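Local coordinates for protein phosphoribosylaminoimidazole-succinocarboxamide synthase (Saccharomyces cerevisiae, PDB 2CNQ) that catalyses the ATP-dependent joining of L-aspartate to 4-carboxy-5-aminoimidazole ribotide, forming SAICAR in de novo purine biosynthesis, at residues G10-V15 with D22-D27; T30-A35 with T100-R105; T138-K143 with F159-K164; A214-E219 with P238-F243. All coordinates share one frame; numbering follows the deposited sequence. Where two conformers were deposited one is given.

Interaction 1: residues G10-V15 with D22-D27. With ADP (adenosine-5'-diphosphate), chain B.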
# COMPACT_ATOMS: atom_id res chain seq x y z
N GLY A 10 18.64 -19.52 -3.89
CA GLY A 10 19.78 -18.74 -4.25
C GLY A 10 19.85 -18.39 -5.69
O GLY A 10 20.86 -17.88 -6.13
N ILE A 11 18.79 -18.60 -6.45
CA ILE A 11 18.84 -18.33 -7.86
C ILE A 11 19.05 -16.87 -8.13
O ILE A 11 19.73 -16.51 -9.06
CB ILE A 11 17.62 -18.88 -8.52
CG1 ILE A 11 17.69 -20.40 -8.48
CG2 ILE A 11 17.48 -18.39 -9.93
CD1 ILE A 11 16.36 -21.04 -8.72
N LEU A 12 18.47 -16.03 -7.29
CA LEU A 12 18.69 -14.59 -7.30
C LEU A 12 19.07 -14.23 -5.91
O LEU A 12 18.56 -14.78 -4.98
CB LEU A 12 17.45 -13.83 -7.63
CG LEU A 12 16.83 -14.11 -8.98
CD1 LEU A 12 15.54 -13.37 -9.07
CD2 LEU A 12 17.77 -13.74 -10.09
N PRO A 13 19.91 -13.23 -5.75
CA PRO A 13 20.18 -12.74 -4.43
C PRO A 13 18.96 -12.12 -3.82
O PRO A 13 18.19 -11.46 -4.50
CB PRO A 13 21.24 -11.69 -4.66
CG PRO A 13 21.81 -11.95 -6.02
CD PRO A 13 20.66 -12.53 -6.78
N LEU A 14 18.82 -12.29 -2.54
CA LEU A 14 17.76 -11.68 -1.81
C LEU A 14 18.17 -10.31 -1.41
O LEU A 14 19.18 -10.16 -0.76
CB LEU A 14 17.45 -12.53 -0.61
CG LEU A 14 16.30 -12.07 0.28
CD1 LEU A 14 15.00 -12.13 -0.45
CD2 LEU A 14 16.29 -12.91 1.51
N VAL A 15 17.41 -9.32 -1.79
CA VAL A 15 17.65 -7.97 -1.37
C VAL A 15 17.05 -7.74 -0.02
O VAL A 15 17.68 -7.17 0.85
CB VAL A 15 17.11 -6.99 -2.38
CG1 VAL A 15 17.18 -5.59 -1.89
CG2 VAL A 15 17.87 -7.17 -3.67
N ASP A 22 9.03 -10.21 -0.66
CA ASP A 22 10.35 -10.79 -0.80
C ASP A 22 10.91 -10.18 -2.04
O ASP A 22 10.27 -10.22 -3.08
CB ASP A 22 10.31 -12.29 -0.92
CG ASP A 22 9.84 -12.99 0.29
OD1 ASP A 22 9.88 -14.24 0.27
OD2 ASP A 22 9.46 -12.37 1.29
N ILE A 23 12.08 -9.61 -1.93
CA ILE A 23 12.61 -8.78 -2.99
C ILE A 23 13.93 -9.34 -3.37
O ILE A 23 14.81 -9.44 -2.53
CB ILE A 23 12.71 -7.38 -2.54
CG1 ILE A 23 11.34 -6.90 -2.04
CG2 ILE A 23 13.21 -6.50 -3.68
CD1 ILE A 23 11.38 -5.60 -1.45
N TYR A 24 14.07 -9.71 -4.62
CA TYR A 24 15.29 -10.29 -5.11
C TYR A 24 15.90 -9.39 -6.14
O TYR A 24 15.21 -8.64 -6.82
CB TYR A 24 15.00 -11.63 -5.76
CG TYR A 24 14.51 -12.64 -4.79
CD1 TYR A 24 15.39 -13.49 -4.16
CD2 TYR A 24 13.17 -12.72 -4.47
CE1 TYR A 24 14.95 -14.41 -3.27
CE2 TYR A 24 12.73 -13.63 -3.58
CZ TYR A 24 13.62 -14.46 -2.97
OH TYR A 24 13.23 -15.39 -2.07
N GLU A 25 17.19 -9.54 -6.32
CA GLU A 25 17.89 -8.79 -7.32
C GLU A 25 17.94 -9.55 -8.58
O GLU A 25 18.53 -10.62 -8.65
CB GLU A 25 19.29 -8.52 -6.85
CG GLU A 25 20.17 -7.96 -7.92
CD GLU A 25 21.51 -7.64 -7.37
OE1 GLU A 25 21.61 -6.86 -6.39
OE2 GLU A 25 22.46 -8.23 -7.85
N VAL A 26 17.34 -9.01 -9.60
CA VAL A 26 17.41 -9.59 -10.92
C VAL A 26 18.70 -9.19 -11.56
O VAL A 26 19.36 -10.00 -12.19
CB VAL A 26 16.20 -9.21 -11.72
CG1 VAL A 26 16.31 -9.69 -13.14
CG2 VAL A 26 14.98 -9.80 -11.08
N ASP A 27 19.03 -7.93 -11.46
CA ASP A 27 20.27 -7.47 -11.94
C ASP A 27 20.52 -6.19 -11.27
O ASP A 27 19.81 -5.78 -10.34
CB ASP A 27 20.29 -7.36 -13.47
CG ASP A 27 19.28 -6.40 -14.01
OD1 ASP A 27 18.78 -6.67 -15.08
OD2 ASP A 27 18.96 -5.38 -13.37
PB ADP B . 7.63 -3.05 4.35
O1B ADP B . 6.36 -2.40 4.05
O2B ADP B . 8.69 -2.08 4.67
O3B ADP B . 7.65 -4.09 5.35
PA ADP B . 7.29 -4.52 1.92
O1A ADP B . 6.14 -3.73 1.48
O2A ADP B . 7.08 -5.88 2.39
O3A ADP B . 8.12 -3.73 3.00
O5' ADP B . 8.37 -4.61 0.79
C5' ADP B . 8.63 -3.61 -0.17
C4' ADP B . 9.95 -2.96 0.14
O4' ADP B . 10.50 -2.56 -1.11
C3' ADP B . 9.83 -1.70 0.94
O3' ADP B . 11.03 -1.46 1.64
C2' ADP B . 9.70 -0.65 -0.13
O2' ADP B . 10.01 0.64 0.31
C1' ADP B . 10.67 -1.16 -1.12
N9 ADP B . 10.49 -0.73 -2.47
C8 ADP B . 9.33 -0.55 -3.11
N7 ADP B . 9.48 -0.25 -4.37
C5 ADP B . 10.81 -0.22 -4.55
C6 ADP B . 11.65 -0.00 -5.67
N6 ADP B . 11.14 0.25 -6.86
N1 ADP B . 12.96 0.02 -5.50
C2 ADP B . 13.46 -0.28 -4.30
N3 ADP B . 12.78 -0.58 -3.21
C4 ADP B . 11.46 -0.54 -3.35

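Interaction 2: residues T30-A35 with T100-R105. With ADP (adenosine-5'-diphosphate), chain B.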
# COMPACT_ATOMS: atom_id res chain seq x y z
N THR A 30 17.35 -3.97 -11.29
CA THR A 30 16.02 -4.50 -11.35
C THR A 30 15.81 -5.47 -10.25
O THR A 30 16.69 -6.25 -9.89
CB THR A 30 15.97 -5.28 -12.67
OG1 THR A 30 16.51 -4.48 -13.73
CG2 THR A 30 14.57 -5.66 -13.01
N LEU A 31 14.60 -5.42 -9.72
CA LEU A 31 14.20 -6.25 -8.62
C LEU A 31 13.04 -7.09 -9.04
O LEU A 31 12.20 -6.70 -9.81
CB LEU A 31 13.75 -5.40 -7.47
CG LEU A 31 14.77 -4.44 -6.94
CD1 LEU A 31 14.09 -3.51 -5.97
CD2 LEU A 31 15.92 -5.15 -6.31
N LEU A 32 13.00 -8.27 -8.46
CA LEU A 32 11.86 -9.15 -8.47
C LEU A 32 11.15 -8.90 -7.16
O LEU A 32 11.66 -9.16 -6.10
CB LEU A 32 12.32 -10.58 -8.60
CG LEU A 32 11.27 -11.62 -8.44
CD1 LEU A 32 10.24 -11.46 -9.50
CD2 LEU A 32 11.89 -12.99 -8.45
N PHE A 33 9.96 -8.32 -7.27
CA PHE A 33 9.27 -7.74 -6.16
C PHE A 33 8.06 -8.63 -5.89
O PHE A 33 7.07 -8.52 -6.58
CB PHE A 33 8.88 -6.34 -6.64
CG PHE A 33 8.40 -5.41 -5.59
CD1 PHE A 33 7.08 -5.03 -5.53
CD2 PHE A 33 9.27 -4.86 -4.73
CE1 PHE A 33 6.68 -4.08 -4.62
CE2 PHE A 33 8.88 -3.90 -3.82
CZ PHE A 33 7.57 -3.54 -3.77
N VAL A 34 8.22 -9.52 -4.95
CA VAL A 34 7.27 -10.58 -4.77
C VAL A 34 6.42 -10.28 -3.57
O VAL A 34 6.93 -10.20 -2.47
CB VAL A 34 7.95 -11.93 -4.57
CG1 VAL A 34 6.88 -13.00 -4.61
CG2 VAL A 34 9.00 -12.17 -5.62
N ALA A 35 5.13 -10.12 -3.77
CA ALA A 35 4.23 -9.96 -2.66
C ALA A 35 3.83 -11.32 -2.20
O ALA A 35 3.15 -12.04 -2.90
CB ALA A 35 3.04 -9.15 -3.05
N THR A 100 5.47 -21.37 -9.15
CA THR A 100 4.28 -21.33 -8.33
C THR A 100 4.42 -20.35 -7.19
O THR A 100 3.43 -19.88 -6.68
CB THR A 100 3.95 -22.69 -7.79
OG1 THR A 100 5.06 -23.15 -7.06
CG2 THR A 100 3.55 -23.65 -8.87
N GLN A 101 5.63 -20.08 -6.77
CA GLN A 101 5.86 -19.14 -5.72
C GLN A 101 5.89 -17.71 -6.20
O GLN A 101 5.92 -16.79 -5.35
CB GLN A 101 7.21 -19.39 -5.09
CG GLN A 101 7.36 -20.73 -4.51
CD GLN A 101 8.67 -20.82 -3.82
OE1 GLN A 101 8.85 -20.15 -2.81
NE2 GLN A 101 9.62 -21.53 -4.38
N LEU A 102 5.96 -17.51 -7.49
CA LEU A 102 6.17 -16.20 -8.03
C LEU A 102 5.04 -15.71 -8.87
O LEU A 102 4.82 -14.53 -8.98
CB LEU A 102 7.44 -16.22 -8.86
CG LEU A 102 8.70 -16.52 -8.07
CD1 LEU A 102 9.85 -16.65 -9.01
CD2 LEU A 102 8.95 -15.44 -7.04
N GLU A 103 4.37 -16.60 -9.57
CA GLU A 103 3.45 -16.16 -10.57
C GLU A 103 2.33 -15.38 -9.94
O GLU A 103 1.84 -15.70 -8.88
CB GLU A 103 2.94 -17.33 -11.38
CG GLU A 103 2.11 -18.30 -10.58
CD GLU A 103 1.87 -19.59 -11.29
OE1 GLU A 103 2.20 -19.70 -12.48
OE2 GLU A 103 1.37 -20.52 -10.64
N ASP A 104 1.94 -14.32 -10.63
CA ASP A 104 0.83 -13.46 -10.29
C ASP A 104 1.04 -12.61 -9.09
O ASP A 104 0.19 -11.78 -8.81
CB ASP A 104 -0.46 -14.24 -10.17
CG ASP A 104 -0.82 -14.89 -11.44
OD1 ASP A 104 -1.09 -16.09 -11.42
OD2 ASP A 104 -0.81 -14.19 -12.45
N ARG A 105 2.15 -12.75 -8.41
CA ARG A 105 2.40 -11.99 -7.22
C ARG A 105 3.72 -11.28 -7.30
O ARG A 105 4.22 -10.79 -6.32
CB ARG A 105 2.38 -12.86 -6.00
CG ARG A 105 3.39 -13.96 -6.06
CD ARG A 105 3.44 -14.77 -4.83
NE ARG A 105 2.24 -15.52 -4.59
CZ ARG A 105 1.38 -15.32 -3.61
NH1 ARG A 105 1.51 -14.33 -2.78
NH2 ARG A 105 0.37 -16.13 -3.44
PB ADP B . 7.63 -3.05 4.35
O1B ADP B . 6.36 -2.40 4.05
O2B ADP B . 8.69 -2.08 4.67
O3B ADP B . 7.65 -4.09 5.35
PA ADP B . 7.29 -4.52 1.92
O1A ADP B . 6.14 -3.73 1.48
O2A ADP B . 7.08 -5.88 2.39
O3A ADP B . 8.12 -3.73 3.00
O5' ADP B . 8.37 -4.61 0.79
C5' ADP B . 8.63 -3.61 -0.17
C4' ADP B . 9.95 -2.96 0.14
O4' ADP B . 10.50 -2.56 -1.11
C3' ADP B . 9.83 -1.70 0.94
O3' ADP B . 11.03 -1.46 1.64
C2' ADP B . 9.70 -0.65 -0.13
O2' ADP B . 10.01 0.64 0.31
C1' ADP B . 10.67 -1.16 -1.12
N9 ADP B . 10.49 -0.73 -2.47
C8 ADP B . 9.33 -0.55 -3.11
N7 ADP B . 9.48 -0.25 -4.37
C5 ADP B . 10.81 -0.22 -4.55
C6 ADP B . 11.65 -0.00 -5.67
N6 ADP B . 11.14 0.25 -6.86
N1 ADP B . 12.96 0.02 -5.50
C2 ADP B . 13.46 -0.28 -4.30
N3 ADP B . 12.78 -0.58 -3.21
C4 ADP B . 11.46 -0.54 -3.35

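Interaction 3: residues T138-K143 with F159-K164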
# COMPACT_ATOMS: atom_id res chain seq x y z
N THR A 138 -5.31 19.19 14.89
CA THR A 138 -4.39 19.17 13.79
C THR A 138 -4.26 17.77 13.29
O THR A 138 -4.61 16.80 13.96
CB THR A 138 -3.02 19.71 14.19
OG1 THR A 138 -2.54 18.94 15.30
CG2 THR A 138 -3.11 21.14 14.57
N VAL A 139 -3.65 17.65 12.13
CA VAL A 139 -3.23 16.34 11.65
C VAL A 139 -1.78 16.41 11.24
O VAL A 139 -1.48 17.25 10.42
CB VAL A 139 -4.12 15.92 10.50
CG1 VAL A 139 -3.60 14.63 9.93
CG2 VAL A 139 -5.55 15.77 11.00
N HIS A 140 -0.89 15.56 11.80
CA HIS A 140 0.52 15.68 11.48
C HIS A 140 0.93 17.13 11.69
O HIS A 140 1.71 17.72 10.96
CB HIS A 140 0.84 15.21 10.08
CG HIS A 140 0.64 13.76 9.87
ND1 HIS A 140 1.60 12.98 9.29
CD2 HIS A 140 -0.39 12.93 10.12
CE1 HIS A 140 1.14 11.75 9.14
NE2 HIS A 140 -0.06 11.68 9.65
N GLY A 141 0.42 17.70 12.78
CA GLY A 141 0.73 19.06 13.13
C GLY A 141 0.04 20.13 12.32
O GLY A 141 0.16 21.30 12.66
N LEU A 142 -0.75 19.77 11.32
CA LEU A 142 -1.42 20.71 10.45
C LEU A 142 -2.76 21.08 11.07
O LEU A 142 -3.56 20.23 11.38
CB LEU A 142 -1.72 20.07 9.11
CG LEU A 142 -0.49 19.68 8.31
CD1 LEU A 142 -0.88 18.69 7.26
CD2 LEU A 142 0.16 20.90 7.71
N LYS A 143 -3.11 22.37 10.96
CA LYS A 143 -4.40 22.82 11.41
C LYS A 143 -5.53 22.55 10.40
O LYS A 143 -5.39 22.44 9.16
CB LYS A 143 -4.33 24.20 12.00
CG LYS A 143 -3.63 24.15 13.37
CD LYS A 143 -2.59 25.16 13.45
CE LYS A 143 -3.25 26.41 12.88
NZ LYS A 143 -2.66 27.68 13.14
N PHE A 159 -1.71 15.71 2.38
CA PHE A 159 -0.48 14.99 2.52
C PHE A 159 -0.05 15.03 3.96
O PHE A 159 0.13 16.08 4.54
CB PHE A 159 0.54 15.68 1.65
CG PHE A 159 1.95 15.26 1.90
CD1 PHE A 159 2.87 16.19 2.30
CD2 PHE A 159 2.37 13.97 1.68
CE1 PHE A 159 4.19 15.85 2.43
CE2 PHE A 159 3.68 13.63 1.86
CZ PHE A 159 4.59 14.58 2.22
N THR A 160 0.12 13.85 4.53
CA THR A 160 0.45 13.71 5.92
C THR A 160 1.53 12.67 6.02
O THR A 160 1.28 11.50 6.18
CB THR A 160 -0.75 13.36 6.75
OG1 THR A 160 -1.25 12.08 6.39
CG2 THR A 160 -1.85 14.36 6.59
N PRO A 161 2.77 13.06 5.85
CA PRO A 161 3.83 12.08 5.75
C PRO A 161 4.12 11.42 7.04
O PRO A 161 3.93 11.97 8.10
CB PRO A 161 5.02 12.91 5.29
CG PRO A 161 4.71 14.28 5.79
CD PRO A 161 3.23 14.43 5.68
N SER A 162 4.68 10.23 6.93
CA SER A 162 5.31 9.61 8.04
C SER A 162 6.70 9.22 7.65
O SER A 162 7.03 9.09 6.49
CB SER A 162 4.49 8.45 8.52
OG SER A 162 4.84 7.31 7.84
N THR A 163 7.51 9.01 8.65
CA THR A 163 8.81 8.49 8.41
C THR A 163 8.66 7.07 8.02
O THR A 163 7.61 6.45 8.19
CB THR A 163 9.66 8.59 9.63
OG1 THR A 163 9.08 7.74 10.62
CG2 THR A 163 9.78 10.03 10.11
N LYS A 164 9.74 6.54 7.48
CA LYS A 164 9.91 5.13 7.28
C LYS A 164 10.77 4.65 8.41
O LYS A 164 11.98 4.90 8.41
CB LYS A 164 10.58 4.86 5.95
CG LYS A 164 9.71 5.29 4.80
CD LYS A 164 10.40 5.22 3.48
CE LYS A 164 10.66 3.84 3.07
NZ LYS A 164 11.38 3.86 1.83

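Interaction 4: residues A214-E219 with P238-F243. With AMZ (aminoimidazole 4-carboxamide ribonucleotide), chain C; ADP (adenosine-5'-diphosphate), chain B.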
# COMPACT_ATOMS: atom_id res chain seq x y z
N ALA A 214 -10.40 6.30 2.07
CA ALA A 214 -10.28 7.20 3.16
C ALA A 214 -8.91 7.83 3.21
O ALA A 214 -8.77 9.02 3.42
CB ALA A 214 -10.53 6.50 4.43
N ASP A 215 -7.91 7.00 3.01
CA ASP A 215 -6.55 7.41 3.06
C ASP A 215 -5.73 6.35 2.38
O ASP A 215 -6.20 5.27 2.07
CB ASP A 215 -6.12 7.70 4.49
CG ASP A 215 -6.31 6.57 5.43
OD1 ASP A 215 -6.47 6.88 6.62
OD2 ASP A 215 -6.24 5.41 5.01
N THR A 216 -4.48 6.67 2.14
CA THR A 216 -3.62 5.74 1.50
C THR A 216 -2.20 6.17 1.72
O THR A 216 -1.93 7.32 1.95
CB THR A 216 -3.90 5.68 -0.00
OG1 THR A 216 -3.32 4.52 -0.55
CG2 THR A 216 -3.40 6.85 -0.76
N LYS A 217 -1.32 5.20 1.62
CA LYS A 217 0.10 5.41 1.68
C LYS A 217 0.69 5.07 0.37
O LYS A 217 0.60 3.94 -0.08
CB LYS A 217 0.69 4.55 2.77
CG LYS A 217 2.18 4.69 2.92
CD LYS A 217 3.02 3.82 2.04
CE LYS A 217 2.94 2.38 2.43
NZ LYS A 217 3.67 1.49 1.49
N PHE A 218 1.28 6.05 -0.26
CA PHE A 218 2.08 5.84 -1.44
C PHE A 218 3.53 5.79 -1.02
O PHE A 218 3.91 6.32 -0.02
CB PHE A 218 1.92 7.00 -2.40
CG PHE A 218 0.56 7.22 -2.93
CD1 PHE A 218 -0.10 6.25 -3.63
CD2 PHE A 218 -0.05 8.43 -2.76
CE1 PHE A 218 -1.31 6.52 -4.19
CE2 PHE A 218 -1.28 8.70 -3.30
CZ PHE A 218 -1.91 7.75 -4.01
N GLU A 219 4.32 5.22 -1.89
CA GLU A 219 5.74 5.37 -1.85
C GLU A 219 6.20 5.89 -3.15
O GLU A 219 5.73 5.49 -4.20
CB GLU A 219 6.44 4.07 -1.54
CG GLU A 219 6.07 3.55 -0.19
CD GLU A 219 6.89 2.41 0.28
OE1 GLU A 219 6.41 1.71 1.19
OE2 GLU A 219 8.01 2.22 -0.24
N PRO A 238 -5.38 -2.77 -0.21
CA PRO A 238 -6.00 -2.73 1.09
C PRO A 238 -5.02 -2.88 2.20
O PRO A 238 -5.38 -2.70 3.34
CB PRO A 238 -7.07 -3.82 1.03
CG PRO A 238 -7.14 -4.21 -0.41
CD PRO A 238 -5.77 -3.98 -0.94
N ASP A 239 -3.75 -3.14 1.88
CA ASP A 239 -2.70 -2.97 2.86
C ASP A 239 -2.33 -1.51 2.96
O ASP A 239 -2.06 -1.03 4.04
CB ASP A 239 -1.44 -3.74 2.47
CG ASP A 239 -1.42 -5.14 2.92
OD1 ASP A 239 -0.40 -5.79 2.66
OD2 ASP A 239 -2.32 -5.60 3.60
N SER A 240 -2.27 -0.80 1.87
CA SER A 240 -1.76 0.54 1.86
C SER A 240 -2.81 1.59 2.07
O SER A 240 -2.48 2.76 2.11
CB SER A 240 -1.04 0.82 0.58
OG SER A 240 -1.92 0.95 -0.49
N SER A 241 -4.06 1.21 2.19
CA SER A 241 -5.16 2.14 2.15
C SER A 241 -6.24 1.71 3.04
O SER A 241 -6.33 0.56 3.42
CB SER A 241 -5.74 2.15 0.74
OG SER A 241 -4.73 2.22 -0.23
N ARG A 242 -7.16 2.64 3.28
CA ARG A 242 -8.42 2.32 3.88
C ARG A 242 -9.48 2.57 2.87
O ARG A 242 -9.54 3.62 2.26
CB ARG A 242 -8.65 3.14 5.11
CG ARG A 242 -7.79 2.70 6.22
CD ARG A 242 -7.93 3.64 7.36
NE ARG A 242 -7.11 3.21 8.47
CZ ARG A 242 -6.27 3.97 9.13
NH1 ARG A 242 -5.68 3.46 10.17
NH2 ARG A 242 -6.01 5.21 8.77
N PHE A 243 -10.30 1.55 2.68
CA PHE A 243 -11.37 1.56 1.74
C PHE A 243 -12.66 1.36 2.46
O PHE A 243 -12.83 0.37 3.16
CB PHE A 243 -11.19 0.45 0.74
CG PHE A 243 -9.98 0.55 -0.08
CD1 PHE A 243 -9.12 -0.52 -0.22
CD2 PHE A 243 -9.69 1.69 -0.78
CE1 PHE A 243 -8.03 -0.45 -1.07
CE2 PHE A 243 -8.58 1.77 -1.58
CZ PHE A 243 -7.77 0.69 -1.74
O5 AMZ C . 2.72 0.38 5.25
C6 AMZ C . 2.85 1.40 5.89
N2 AMZ C . 3.98 1.75 6.50
C3A AMZ C . 1.75 2.34 6.01
C7A AMZ C . 0.50 2.18 5.50
N3 AMZ C . -0.04 1.22 4.72
N1 AMZ C . 1.81 3.51 6.68
C5 AMZ C . 0.63 4.06 6.58
N AMZ C . -0.19 3.25 5.87
C1 AMZ C . -1.55 3.55 5.49
C2 AMZ C . -2.59 2.96 6.39
C3 AMZ C . -3.74 3.91 6.23
O2 AMZ C . -4.38 3.56 5.02
O1 AMZ C . -2.87 1.63 6.00
O AMZ C . -1.69 4.94 5.63
C AMZ C . -3.01 5.24 6.06
C4 AMZ C . -2.97 6.07 7.30
O3 AMZ C . -2.62 5.23 8.39
P AMZ C . -2.68 5.84 9.87
OP1 AMZ C . -1.55 6.81 9.99
O4 AMZ C . -2.49 4.63 10.76
OP2 AMZ C . -3.99 6.52 10.07
PB ADP B . 7.63 -3.05 4.35
O1B ADP B . 6.36 -2.40 4.05
O2B ADP B . 8.69 -2.08 4.67
O3B ADP B . 7.65 -4.09 5.35
PA ADP B . 7.29 -4.52 1.92
O1A ADP B . 6.14 -3.73 1.48
O2A ADP B . 7.08 -5.88 2.39
O3A ADP B . 8.12 -3.73 3.00
O5' ADP B . 8.37 -4.61 0.79
C5' ADP B . 8.63 -3.61 -0.17
C4' ADP B . 9.95 -2.96 0.14
O4' ADP B . 10.50 -2.56 -1.11
C3' ADP B . 9.83 -1.70 0.94
O3' ADP B . 11.03 -1.46 1.64
C2' ADP B . 9.70 -0.65 -0.13
O2' ADP B . 10.01 0.64 0.31
C1' ADP B . 10.67 -1.16 -1.12
N9 ADP B . 10.49 -0.73 -2.47
C8 ADP B . 9.33 -0.55 -3.11
N7 ADP B . 9.48 -0.25 -4.37
C5 ADP B . 10.81 -0.22 -4.55
C6 ADP B . 11.65 -0.00 -5.67
N6 ADP B . 11.14 0.25 -6.86
N1 ADP B . 12.96 0.02 -5.50
C2 ADP B . 13.46 -0.28 -4.30
N3 ADP B . 12.78 -0.58 -3.21
C4 ADP B . 11.46 -0.54 -3.35
O HOH W 1 -1.34 3.33 -1.76

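Interaction 1: residues G10-V15 with D22-D27
Leu14 sets its CD1 methyl over one face of the Tyr24 ring, 3.8 Å from the ring centroid and 20° off the normal, a CH-pi contact displaced toward the CE1 rim. Leu14 and Tyr24 form an antiparallel non-hydrogen-bonded pair, their CA atoms 4.4 Å apart, so both side chains leave the same face of the sheet. A backbone bond brackets this pair on either side: Glu25 N donates to Pro13 O at 2.8 Å, and Val15 N to Ile23 O at 2.7 Å with a more bent angle of 144°. The carbonyl of Leu12 comes to the edge of the tyrosine ring, its O 3.5 Å from Tyr24 CD1. Leu12 itself reaches across the strand with CD1, which lies 3.8 Å from Tyr24 CB and also meets CG2 of Val26. Val15 CG2, beside its own backbone N because CG1 takes the anti position (chi1 172°), packs 3.7 Å from Glu25 CB. Further out, the Tyr24 hydroxyl is hydrogen-bonded to Thr6, and in the conformer given Ile23 points its CD1 toward the ribose of ADP. A classic beta bulge at Val26 and Asp27 lies opposite Thr30. The contact thus builds the hairpin of strands 14-17 and 21-25 at one border of an antiparallel sheet, where strand 30-35 lies next to 21-25 and Leu12 and Val26 both pack on its Leu32.

Interaction 2: residues T30-A35 with T100-R105
Ala35 and Arg105 join the end of strand 30-35, in the antiparallel ADP-binding sheet, to a type II beta turn, Leu102 to Arg105, that follows helix 96-102. Two hydrogen bonds tie the pair in both directions. Ala35 N donates to Arg105 O at 2.8 Å, and the arginine NH1 returns a bond to the Ala35 carbonyl. Arg105 CG stands between its backbone N and carbonyl carbon (chi1 58°) and the chain bends at chi3 (66°), a course that folds the guanidinium back onto the strand. A salt bridge from NH1 to Asp37 gives this nitrogen a second partner. Replacement by a leucine would probably leave the Asp37 carboxylate without its cationic mate and the Ala35 carbonyl without this donor. Among the apolar contacts, the Leu102 side chain crosses that of Val34 at about a right angle, its CD2 3.6 Å from Val34 CG2, and the same methyl touches Leu32 CD2 at 4.1 Å. Val34 CG1 packs beside the arginine methylene chain, 3.9 Å from Arg105 CD. Toward the nucleotide, Phe33 presents its ring edge to the ribose, with CE2 3.4 Å from ADP O4'. Arg105 NH1 lies 2.8 Å from Ala35 O, in the carbonyl plane on a lone pair, while that oxygen sits 10° out of the guanidinium plane.

Interaction 3: residues T138-K143 with F159-K164
His140 and Thr160 bring their CA atoms to 5.9 Å where a type I' turn, Val139 to Leu142, meets the irregular chain leaving strand 153-159. The turn is closed by two backbone bonds, Val139 N to Leu142 O at 2.7 Å and Leu142 N to Val139 O at 2.8 Å, making a tight two-residue hairpin with His140 and Gly141 at its corners. His140 has the largest share of the contact. Its CG lies anti to the carbonyl carbon (chi1 -66°), and the imidazole extends over Thr160, whose CB lies against one face of the ring. At the ring edge, ND1 makes a weak hydrogen bond to Pro161 O at 2.8 Å, the angle at the hydrogen being only 121°. The stronger partner of ND1 is the carbonyl of Ile174, and Arg122 binds NE2, so both ring nitrogens have partners, which should hold the ring's rotation. Thr160 also turns CG2 toward the hairpin, 3.8 Å from Val139 CG1 in the conformer given. Leu142 adds its CD1, 3.9 Å from Phe159 O. Within 159-164, the Phe159 ring has Pro161 CD over its centre, 3.6 Å above the plane. Glu132 of helix 127-136 receives the backbone N-H groups of His140 and Gly141, while strand 113-122 pairs with 159-164 through Thr160 and Ser162, and helix 176-183 lies against Leu142, Phe159 and Pro161.

Interaction 4: residues A214-E219 with P238-F243
Arg242 and Asp215 form a salt bridge across the antiparallel hairpin of strands 211-223 and 228-245, whose short segments run at 154° to each other. Arg242 stretches from CG to NE and delivers NH2 to Asp215 OD1 at 2.8 Å, on the syn lone pair, with the carboxylate and guanidinium planes 49° apart. The same NH2 binds the AMZ phosphate oxygen OP2 at 2.7 Å, and one guanidinium face lies over AMZ C3. A chi1 of 57° tucks the Asp215 carboxylate in over its own backbone, where OD2 accepts a bond from the AMZ ribose hydroxyl O2 at 2.6 Å. An alanine here in place of Arg242 would remove the NH2 donor and would probably leave the AMZ phosphate without this cationic partner and the Asp215 carboxylate freer to turn. Ser240 is the third main contributor: its carbonyl accepts a bond from Lys217 N at 2.7 Å, and its CB packs against Lys217 O. Ser240 OG is also bonded to Thr237 N. Thr216 and Ser241, paired with CA atoms 4.0 Å apart, bring their hydroxyls together, Thr216 OG1 2.7 Å from Ser241 OG. Beyond them, a water bridges Thr216 OG1, Ser240 OG and the carbonyl of Lys217, 2.6 Å from Lys217 O.

How the interactions relate
The four contacts follow one another along the chain, each closing before the next opens. Interactions 1 and 2 belong to one antiparallel sheet, their centres about 10 Å apart: strands 21-25 and 30-35 are neighbours there, joined by Tyr24 O to Leu32 N and Asp22 N to Val34 O. Interaction 4 lies in the mixed sheet, its centre about 5 Å from that of the chain. Interaction 3, about 15 Å from interaction 4 between centres, lies beyond strand 153-159 at that sheet's border, and Lys164 meets Glu219. Interactions 2 and 3 fall on opposite sides of the chain's centre. Interactions 1, 2 and 4 touch ADP, as does Lys164, and interaction 4 also holds AMZ, consistent with the two sheets together placing nucleotide and ribotide near each other.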